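Local coordinates for aldehyde dehydrogenase (Anabaena variabilis, PDB 4H7N), which probably oxidises aldehydes to the corresponding carboxylic acids with NAD+ as the electron acceptor, at residues E87-W98 / F138-P149; M426-A434 / G442-L450. One frame throughout, in Å; residues are numbered along the deposited sequence.

Interaction 1 (E87-W98 / F138-P149); sequences EIDSFLASIDRW and FPLTLSMIDTIP
Phe91 lies against Leu140 and Thr141 where helix 87-98 runs beside helix 139-144, the two axes 8.9 Å apart at their closest and only 23° from parallel. The carboxylate of Glu87 lies against the backbone of Phe138 to Thr141, OE1 at the edge of the Phe138 ring and the two planes nearly perpendicular. OE2 takes a well-aligned bond from Thr141 N (3.1 Å, 164°) through its anti lone pair and a weak one from Leu140 N, while OE1 forms a salt bridge with Arg80. Thr141 lays its methyl CG2 alongside the first helix, 3.3 Å from Glu87 O.

One turn on from Glu87, the Phe91 ring has Leu140 CD1 over one face in a CH-pi contact, and Leu140 CD2 packs on Phe91 CB. With CG anti to the backbone N (chi1 171°), Phe91 sends its ring across to Met144, a selenomethionine whose CG comes 3.4 Å from Phe91 CE1; SE approaches the ring obliquely, a Met-aromatic contact. Ile148 is a knob in a hole made by Phe91, Ser94, Ile95 and Trp98. Its CG2 meets Trp98 CB at 3.8 Å. Pro149 CB then stands over the centre of the indole six-membered ring, 3.8 Å from its centroid. Between these apolar patches a water bridges Ser94 OG and, weakly, Met144 O.

The buried negative charge of Glu87 is thus shared between Arg80, the amide of Thr141 and, more weakly, that of Leu140, which would be expected to stabilise the carboxylate form, whereas the rest of the direct contact is mostly apolar, CH-pi and Met-aromatic packing.

Interaction 2 (M426-A434 / G442-L450); sequences MMHEGEKNA and GSRVGAAGL
Glu431 and Ser443 carry the polar bonds between two loops of the aldehyde dehydrogenase fold, the second of which holds an ST turn and leads into helix 448-451. Ala448 N donates to Glu431 OE2 (3.2 Å, 164°), reaching it from above the carboxylate plane. The other oxygen, OE1, makes a salt bridge with Lys456 of the second subunit, and this carboxylate links the backbone at Ala448 to that chain. Ser443 OG receives two backbone amides: Lys432 N across the contact at 3.3 Å, nearly straight at 170°, and Val445 N two residues on, the bond that defines the turn. Its chi1 of -172° swings OG to the side opposite its own backbone N.

Toward the other end of the contact, a water accepts from Ala434 N and donates to Gly442 O. Asn433 brings ND2 against the backbone of Gly442, while its OD1 accepts from Lys456 N of the second subunit.

Packing centres on Val445, whose two methyls diverge. CG2 meets the end of Lys432, a side chain that passes about 5 Å from that of Glu232, the predicted active-site residue. Glu431 CG lies 3.3 Å from Val445 O, and Ala448 CB packs on the same side of the carboxylate as its own amide N, nearest to OE2. The other methyl of Val445, CG1, fits between two carbonyls, 3.3 Å from both His428 O and Gly430 O.

How the interactions relate
From the N terminus, helix 82-106 comes first; the chain then runs through strands 109-112 and 118-134 before segment 138-149 returns to that helix, where interaction 1 closes the loop. Interaction 2 opens far later, after strand 415-418, and closes a short loop containing strand 439-440. The two contacts follow in series, neither enclosing nor crossing the other. In space they touch: Asp146 OD2 and Arg444 NH2 form a 2.8 Å salt bridge, while Trp98 packs on Gly446 and Arg97 on His428. Together they connect the buried helix contact of interaction 1 with the late loops beside Glu232 and, through interaction 2, with the second subunit.

Interaction 1 (E87-W98 / F138-P149)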
loop_
_atom_site.group_PDB
_atom_site.type_symbol
_atom_site.label_atom_id
_atom_site.label_comp_id
_atom_site.label_asym_id
_atom_site.label_seq_id
_atom_site.Cartn_x
_atom_site.Cartn_y
_atom_site.Cartn_z
ATOM N N GLU A 87 12.300 -0.288 -26.612
ATOM C CA GLU A 87 11.439 -1.035 -25.681
ATOM C C GLU A 87 12.011 -2.392 -25.441
ATOM O O GLU A 87 12.060 -2.864 -24.289
ATOM C CB GLU A 87 10.034 -1.246 -26.228
ATOM C CG GLU A 87 9.004 -0.308 -25.760
ATOM C CD GLU A 87 7.587 -0.748 -26.091
ATOM O OE1 GLU A 87 7.098 -0.237 -27.105
ATOM O OE2 GLU A 87 6.947 -1.535 -25.314
ATOM N N ILE A 88 12.426 -3.048 -26.528
ATOM C CA ILE A 88 12.976 -4.381 -26.386
ATOM C C ILE A 88 14.269 -4.390 -25.539
ATOM O O ILE A 88 14.451 -5.257 -24.698
ATOM C CB ILE A 88 13.180 -5.067 -27.735
ATOM C CG1 ILE A 88 11.831 -5.336 -28.367
ATOM C CG2 ILE A 88 13.894 -6.381 -27.524
ATOM C CD1 ILE A 88 11.828 -5.705 -29.855
ATOM N N ASP A 89 15.161 -3.448 -25.794
ATOM C CA ASP A 89 16.427 -3.344 -25.058
ATOM C C ASP A 89 16.161 -3.086 -23.568
ATOM O O ASP A 89 16.770 -3.696 -22.693
ATOM C CB ASP A 89 17.276 -2.211 -25.638
ATOM C CG ASP A 89 17.897 -2.577 -26.990
ATOM O OD1 ASP A 89 18.115 -3.784 -27.253
ATOM O OD2 ASP A 89 18.169 -1.638 -27.785
ATOM N N SER A 90 15.233 -2.187 -23.313
ATOM C CA SER A 90 14.825 -1.814 -21.964
ATOM C C SER A 90 14.176 -2.991 -21.190
ATOM O O SER A 90 14.504 -3.266 -20.015
ATOM C CB SER A 90 13.930 -0.595 -22.044
ATOM O OG SER A 90 13.141 -0.465 -20.858
ATOM N N PHE A 91 13.282 -3.721 -21.838
ATOM C CA PHE A 91 12.767 -5.002 -21.285
ATOM C C PHE A 91 13.891 -5.997 -20.925
ATOM O O PHE A 91 13.932 -6.540 -19.834
ATOM C CB PHE A 91 11.808 -5.660 -22.311
ATOM C CG PHE A 91 11.379 -7.064 -21.962
ATOM C CD1 PHE A 91 10.818 -7.349 -20.760
ATOM C CD2 PHE A 91 11.517 -8.073 -22.857
ATOM C CE1 PHE A 91 10.399 -8.626 -20.457
ATOM C CE2 PHE A 91 11.095 -9.331 -22.587
ATOM C CZ PHE A 91 10.518 -9.608 -21.380
ATOM N N LEU A 92 14.780 -6.248 -21.863
ATOM C CA LEU A 92 15.888 -7.169 -21.615
ATOM C C LEU A 92 16.800 -6.724 -20.447
ATOM O O LEU A 92 17.204 -7.548 -19.626
ATOM C CB LEU A 92 16.719 -7.365 -22.878
ATOM C CG LEU A 92 15.966 -7.993 -24.065
ATOM C CD1 LEU A 92 16.851 -7.941 -25.302
ATOM C CD2 LEU A 92 15.504 -9.408 -23.789
ATOM N N ALA A 93 17.097 -5.440 -20.361
ATOM C CA ALA A 93 17.936 -4.936 -19.253
ATOM C C ALA A 93 17.193 -5.006 -17.947
ATOM O O ALA A 93 17.789 -5.181 -16.884
ATOM C CB ALA A 93 18.417 -3.510 -19.496
ATOM N N SER A 94 15.877 -4.856 -18.005
ATOM C CA SER A 94 15.100 -4.935 -16.783
ATOM C C SER A 94 15.092 -6.384 -16.198
ATOM O O SER A 94 15.143 -6.574 -14.983
ATOM C CB SER A 94 13.713 -4.342 -17.052
ATOM O OG SER A 94 12.825 -4.767 -16.077
ATOM N N ILE A 95 15.103 -7.408 -17.047
ATOM C CA ILE A 95 15.175 -8.746 -16.557
ATOM C C ILE A 95 16.504 -8.923 -15.811
ATOM O O ILE A 95 16.550 -9.478 -14.688
ATOM C CB ILE A 95 15.134 -9.753 -17.730
ATOM C CG1 ILE A 95 13.734 -9.786 -18.404
ATOM C CG2 ILE A 95 15.508 -11.147 -17.238
ATOM C CD1 ILE A 95 13.696 -10.745 -19.601
ATOM N N ASP A 96 17.601 -8.454 -16.428
ATOM C CA ASP A 96 18.913 -8.504 -15.785
ATOM C C ASP A 96 18.949 -7.770 -14.444
ATOM O O ASP A 96 19.467 -8.305 -13.440
ATOM C CB ASP A 96 20.018 -7.956 -16.706
ATOM C CG ASP A 96 20.336 -8.913 -17.878
ATOM O OD1 ASP A 96 19.757 -10.053 -17.914
ATOM O OD2 ASP A 96 21.192 -8.549 -18.741
ATOM N N ARG A 97 18.468 -6.542 -14.446
ATOM C CA ARG A 97 18.499 -5.700 -13.263
ATOM C C ARG A 97 17.738 -6.294 -12.071
ATOM O O ARG A 97 18.247 -6.351 -10.942
ATOM C CB ARG A 97 17.934 -4.329 -13.597
ATOM C CG ARG A 97 18.122 -3.334 -12.464
ATOM C CD ARG A 97 17.630 -1.935 -12.816
ATOM N NE ARG A 97 16.435 -1.917 -13.659
ATOM C CZ ARG A 97 15.168 -1.980 -13.234
ATOM N NH1 ARG A 97 14.195 -1.935 -14.146
ATOM N NH2 ARG A 97 14.861 -2.107 -11.924
ATOM N N TRP A 98 16.514 -6.722 -12.305
ATOM C CA TRP A 98 15.759 -7.399 -11.258
ATOM C C TRP A 98 16.379 -8.727 -10.822
ATOM O O TRP A 98 16.339 -9.055 -9.658
ATOM C CB TRP A 98 14.296 -7.617 -11.693
ATOM C CG TRP A 98 13.506 -6.366 -11.641
ATOM C CD1 TRP A 98 12.898 -5.708 -12.682
ATOM C CD2 TRP A 98 13.249 -5.580 -10.463
ATOM N NE1 TRP A 98 12.291 -4.560 -12.204
ATOM C CE2 TRP A 98 12.467 -4.479 -10.852
ATOM C CE3 TRP A 98 13.573 -5.734 -9.121
ATOM C CZ2 TRP A 98 12.039 -3.506 -9.951
ATOM C CZ3 TRP A 98 13.143 -4.776 -8.222
ATOM C CH2 TRP A 98 12.391 -3.668 -8.658
ATOM N N PHE A 138 3.234 1.542 -24.639
ATOM C CA PHE A 138 4.496 0.826 -24.625
ATOM C C PHE A 138 4.113 -0.585 -24.225
ATOM O O PHE A 138 4.216 -0.992 -23.069
ATOM C CB PHE A 138 5.502 1.413 -23.627
ATOM C CG PHE A 138 5.985 2.813 -23.949
ATOM C CD1 PHE A 138 6.987 3.023 -24.868
ATOM C CD2 PHE A 138 5.521 3.917 -23.209
ATOM C CE1 PHE A 138 7.458 4.293 -25.129
ATOM C CE2 PHE A 138 6.011 5.190 -23.464
ATOM C CZ PHE A 138 6.977 5.369 -24.436
ATOM N N PRO A 139 3.589 -1.318 -25.161
ATOM C CA PRO A 139 2.924 -2.554 -24.798
ATOM C C PRO A 139 3.854 -3.554 -24.115
ATOM O O PRO A 139 3.439 -4.190 -23.148
ATOM C CB PRO A 139 2.428 -3.120 -26.118
ATOM C CG PRO A 139 2.829 -2.189 -27.151
ATOM C CD PRO A 139 3.639 -1.070 -26.601
ATOM N N LEU A 140 5.093 -3.674 -24.599
ATOM C CA LEU A 140 6.012 -4.634 -24.038
ATOM C C LEU A 140 6.485 -4.179 -22.687
ATOM O O LEU A 140 6.289 -4.884 -21.676
ATOM C CB LEU A 140 7.197 -4.900 -24.972
ATOM C CG LEU A 140 8.269 -5.785 -24.380
ATOM C CD1 LEU A 140 7.746 -7.197 -24.181
ATOM C CD2 LEU A 140 9.537 -5.786 -25.243
ATOM N N THR A 141 7.041 -2.985 -22.602
ATOM C CA THR A 141 7.678 -2.615 -21.331
ATOM C C THR A 141 6.647 -2.480 -20.222
ATOM O O THR A 141 6.925 -2.879 -19.080
ATOM C CB THR A 141 8.542 -1.360 -21.415
ATOM O OG1 THR A 141 7.822 -0.377 -22.107
ATOM C CG2 THR A 141 9.843 -1.604 -22.241
ATOM N N LEU A 142 5.482 -1.927 -20.526
ATOM C CA LEU A 142 4.490 -1.761 -19.473
ATOM C C LEU A 142 3.735 -3.059 -19.094
ATOM O O LEU A 142 3.153 -3.115 -18.033
ATOM C CB LEU A 142 3.552 -0.576 -19.798
ATOM C CG LEU A 142 4.311 0.769 -19.854
ATOM C CD1 LEU A 142 3.455 1.971 -20.214
ATOM C CD2 LEU A 142 5.027 1.113 -18.546
ATOM N N SER A 143 3.733 -4.089 -19.954
ATOM C CA SER A 143 3.217 -5.375 -19.569
ATOM C C SER A 143 4.183 -6.082 -18.608
ATOM O O SER A 143 3.749 -6.942 -17.829
ATOM C CB SER A 143 2.928 -6.275 -20.777
ATOM O OG SER A 143 4.115 -6.676 -21.445
HETATM N N MSE A 144 5.457 -5.697 -18.650
HETATM C CA MSE A 144 6.497 -6.439 -17.964
HETATM C C MSE A 144 7.097 -5.736 -16.780
HETATM O O MSE A 144 7.801 -6.354 -16.000
HETATM C CB MSE A 144 7.617 -6.729 -18.979
HETATM C CG MSE A 144 7.174 -7.753 -20.025
HETATM SE SE MSE A 144 6.863 -9.547 -19.274
HETATM C CE MSE A 144 4.999 -9.706 -19.573
ATOM N N ILE A 145 6.863 -4.439 -16.649
ATOM C CA ILE A 145 7.463 -3.653 -15.596
ATOM C C ILE A 145 7.121 -4.147 -14.205
ATOM O O ILE A 145 7.976 -4.137 -13.352
ATOM C CB ILE A 145 7.134 -2.127 -15.768
ATOM C CG1 ILE A 145 8.077 -1.277 -14.922
ATOM C CG2 ILE A 145 5.681 -1.784 -15.461
ATOM C CD1 ILE A 145 7.986 0.214 -15.209
ATOM N N ASP A 146 5.872 -4.577 -13.957
ATOM C CA ASP A 146 5.502 -5.155 -12.681
ATOM C C ASP A 146 5.701 -6.689 -12.705
ATOM O O ASP A 146 6.084 -7.303 -11.743
ATOM C CB ASP A 146 4.037 -4.808 -12.345
ATOM C CG ASP A 146 3.795 -3.271 -12.166
ATOM O OD1 ASP A 146 4.522 -2.615 -11.401
ATOM O OD2 ASP A 146 2.876 -2.752 -12.802
ATOM N N THR A 147 5.463 -7.300 -13.848
ATOM C CA THR A 147 5.469 -8.764 -13.966
ATOM C C THR A 147 6.792 -9.363 -13.531
ATOM O O THR A 147 6.846 -10.379 -12.806
ATOM C CB THR A 147 5.121 -9.159 -15.422
ATOM O OG1 THR A 147 3.829 -8.647 -15.779
ATOM C CG2 THR A 147 5.143 -10.673 -15.660
ATOM N N ILE A 148 7.888 -8.763 -13.996
ATOM C CA ILE A 148 9.215 -9.349 -13.765
ATOM C C ILE A 148 9.566 -9.377 -12.272
ATOM O O ILE A 148 9.938 -10.403 -11.792
ATOM C CB ILE A 148 10.321 -8.652 -14.583
ATOM C CG1 ILE A 148 10.111 -8.873 -16.084
ATOM C CG2 ILE A 148 11.706 -9.099 -14.091
ATOM C CD1 ILE A 148 10.197 -10.316 -16.539
ATOM N N PRO A 149 9.473 -8.244 -11.545
ATOM C CA PRO A 149 9.783 -8.376 -10.114
ATOM C C PRO A 149 8.797 -9.265 -9.372
ATOM O O PRO A 149 9.185 -10.020 -8.483
ATOM C CB PRO A 149 9.747 -6.914 -9.597
ATOM C CG PRO A 149 9.089 -6.081 -10.675
ATOM C CD PRO A 149 9.310 -6.845 -11.956
HETATM O O HOH W 1 10.350 -5.484 -16.798
#

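Interaction 2 (M426-A434 / G442-L450)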
loop_
_atom_site.group_PDB
_atom_site.type_symbol
_atom_site.label_atom_id
_atom_site.label_comp_id
_atom_site.label_asym_id
_atom_site.label_seq_id
_atom_site.Cartn_x
_atom_site.Cartn_y
_atom_site.Cartn_z
HETATM N N MSE A 426 13.757 7.055 -19.042
HETATM C CA MSE A 426 15.025 6.404 -19.446
HETATM C C MSE A 426 15.701 5.727 -18.298
HETATM O O MSE A 426 16.667 5.030 -18.472
HETATM C CB MSE A 426 15.989 7.426 -20.046
HETATM C CG MSE A 426 15.397 7.904 -21.355
HETATM SE SE MSE A 426 15.243 6.436 -22.675
HETATM C CE MSE A 426 17.065 5.695 -22.593
HETATM N N MSE A 427 15.212 5.929 -17.090
HETATM C CA MSE A 427 15.894 5.442 -15.928
HETATM C C MSE A 427 14.949 4.957 -14.914
HETATM O O MSE A 427 13.903 5.520 -14.711
HETATM C CB MSE A 427 16.515 6.586 -15.208
HETATM C CG MSE A 427 17.391 7.230 -16.214
HETATM SE SE MSE A 427 17.995 8.744 -15.179
HETATM C CE MSE A 427 19.313 7.707 -14.108
ATOM N N HIS A 428 15.446 4.004 -14.169
ATOM C CA HIS A 428 14.698 3.172 -13.294
ATOM C C HIS A 428 15.292 3.310 -11.880
ATOM O O HIS A 428 15.191 2.380 -11.102
ATOM C CB HIS A 428 14.944 1.739 -13.798
ATOM C CG HIS A 428 16.398 1.457 -14.074
ATOM N ND1 HIS A 428 17.324 1.258 -13.065
ATOM C CD2 HIS A 428 17.100 1.433 -15.235
ATOM C CE1 HIS A 428 18.521 1.085 -13.594
ATOM N NE2 HIS A 428 18.410 1.175 -14.908
ATOM N N GLU A 429 16.012 4.388 -11.571
ATOM C CA GLU A 429 16.486 4.594 -10.202
ATOM C C GLU A 429 15.728 5.766 -9.643
ATOM O O GLU A 429 15.270 6.620 -10.400
ATOM C CB GLU A 429 17.971 4.898 -10.157
ATOM C CG GLU A 429 18.779 3.815 -10.818
ATOM C CD GLU A 429 19.447 4.274 -12.120
ATOM O OE1 GLU A 429 18.826 5.015 -13.011
ATOM O OE2 GLU A 429 20.605 3.840 -12.200
ATOM N N GLY A 430 15.567 5.789 -8.330
ATOM C CA GLY A 430 14.803 6.879 -7.683
ATOM C C GLY A 430 13.385 6.453 -7.317
ATOM O O GLY A 430 12.496 6.445 -8.153
ATOM N N GLU A 431 13.191 6.103 -6.058
ATOM C CA GLU A 431 11.872 5.763 -5.547
ATOM C C GLU A 431 10.998 6.993 -5.543
ATOM O O GLU A 431 11.434 8.088 -5.208
ATOM C CB GLU A 431 11.960 5.152 -4.157
ATOM C CG GLU A 431 11.930 3.609 -4.209
ATOM C CD GLU A 431 12.258 2.912 -2.879
ATOM O OE1 GLU A 431 12.122 3.566 -1.812
ATOM O OE2 GLU A 431 12.637 1.701 -2.906
ATOM N N LYS A 432 9.758 6.806 -5.967
ATOM C CA LYS A 432 8.839 7.893 -6.107
ATOM C C LYS A 432 7.424 7.412 -5.849
ATOM O O LYS A 432 7.042 6.287 -6.228
ATOM C CB LYS A 432 8.887 8.507 -7.505
ATOM C CG LYS A 432 8.870 7.474 -8.620
ATOM C CD LYS A 432 8.291 8.059 -9.905
ATOM C CE LYS A 432 8.357 7.055 -11.052
ATOM N NZ LYS A 432 9.749 6.540 -11.211
ATOM N N ASN A 433 6.648 8.269 -5.204
ATOM C CA ASN A 433 5.185 8.027 -5.036
ATOM C C ASN A 433 4.433 9.066 -5.882
ATOM O O ASN A 433 4.755 10.255 -5.850
ATOM C CB ASN A 433 4.766 8.137 -3.537
ATOM C CG ASN A 433 5.462 7.100 -2.633
ATOM O OD1 ASN A 433 6.027 7.408 -1.625
ATOM N ND2 ASN A 433 5.440 5.856 -3.044
ATOM N N ALA A 434 3.403 8.660 -6.614
ATOM C CA ALA A 434 2.583 9.664 -7.301
ATOM C C ALA A 434 1.803 10.556 -6.339
ATOM O O ALA A 434 1.449 10.149 -5.238
ATOM C CB ALA A 434 1.614 8.990 -8.258
ATOM N N GLY A 442 2.437 2.967 -3.616
ATOM C CA GLY A 442 3.880 3.002 -3.389
ATOM C C GLY A 442 4.686 3.173 -4.693
ATOM O O GLY A 442 4.321 3.928 -5.571
ATOM N N SER A 443 5.812 2.513 -4.762
ATOM C CA SER A 443 6.763 2.735 -5.853
ATOM C C SER A 443 7.021 1.409 -6.559
ATOM O O SER A 443 7.066 0.371 -5.893
ATOM C CB SER A 443 8.085 3.289 -5.284
ATOM O OG SER A 443 8.894 3.671 -6.371
ATOM N N ARG A 444 7.179 1.445 -7.877
ATOM C CA ARG A 444 7.572 0.241 -8.649
ATOM C C ARG A 444 9.037 0.264 -8.949
ATOM O O ARG A 444 9.551 -0.590 -9.640
ATOM C CB ARG A 444 6.754 0.058 -9.933
ATOM C CG ARG A 444 6.803 1.186 -10.900
ATOM C CD ARG A 444 6.354 0.737 -12.268
ATOM N NE ARG A 444 4.999 0.187 -12.369
ATOM C CZ ARG A 444 4.078 0.613 -13.237
ATOM N NH1 ARG A 444 4.321 1.635 -14.045
ATOM N NH2 ARG A 444 2.906 0.011 -13.325
ATOM N N VAL A 445 9.734 1.216 -8.359
ATOM C CA VAL A 445 11.143 1.396 -8.610
ATOM C C VAL A 445 11.918 0.945 -7.395
ATOM O O VAL A 445 11.491 1.108 -6.259
ATOM C CB VAL A 445 11.439 2.857 -9.047
ATOM C CG1 VAL A 445 12.898 3.218 -8.820
ATOM C CG2 VAL A 445 11.066 3.028 -10.526
ATOM N N GLY A 446 13.033 0.295 -7.655
ATOM C CA GLY A 446 13.963 -0.103 -6.611
ATOM C C GLY A 446 13.505 -1.259 -5.777
ATOM O O GLY A 446 12.690 -2.052 -6.199
ATOM N N ALA A 447 14.050 -1.339 -4.577
ATOM C CA ALA A 447 13.638 -2.296 -3.567
ATOM C C ALA A 447 12.150 -2.398 -3.479
ATOM O O ALA A 447 11.619 -3.437 -3.767
ATOM C CB ALA A 447 14.196 -1.923 -2.198
ATOM N N ALA A 448 11.490 -1.320 -3.058
ATOM C CA ALA A 448 10.037 -1.327 -2.782
ATOM C C ALA A 448 9.199 -1.847 -3.947
ATOM O O ALA A 448 8.121 -2.385 -3.750
ATOM C CB ALA A 448 9.573 0.067 -2.389
ATOM N N GLY A 449 9.730 -1.719 -5.162
ATOM C CA GLY A 449 9.139 -2.239 -6.350
ATOM C C GLY A 449 9.069 -3.770 -6.410
ATOM O O GLY A 449 8.248 -4.326 -7.173
ATOM N N LEU A 450 9.919 -4.456 -5.635
ATOM C CA LEU A 450 9.809 -5.883 -5.538
ATOM C C LEU A 450 9.112 -6.241 -4.246
ATOM O O LEU A 450 8.314 -7.134 -4.206
ATOM C CB LEU A 450 11.164 -6.559 -5.642
ATOM C CG LEU A 450 10.968 -8.055 -5.758
ATOM C CD1 LEU A 450 11.806 -8.565 -6.873
ATOM C CD2 LEU A 450 11.325 -8.682 -4.435
HETATM O O HOH W 2 2.373 5.844 -6.206
#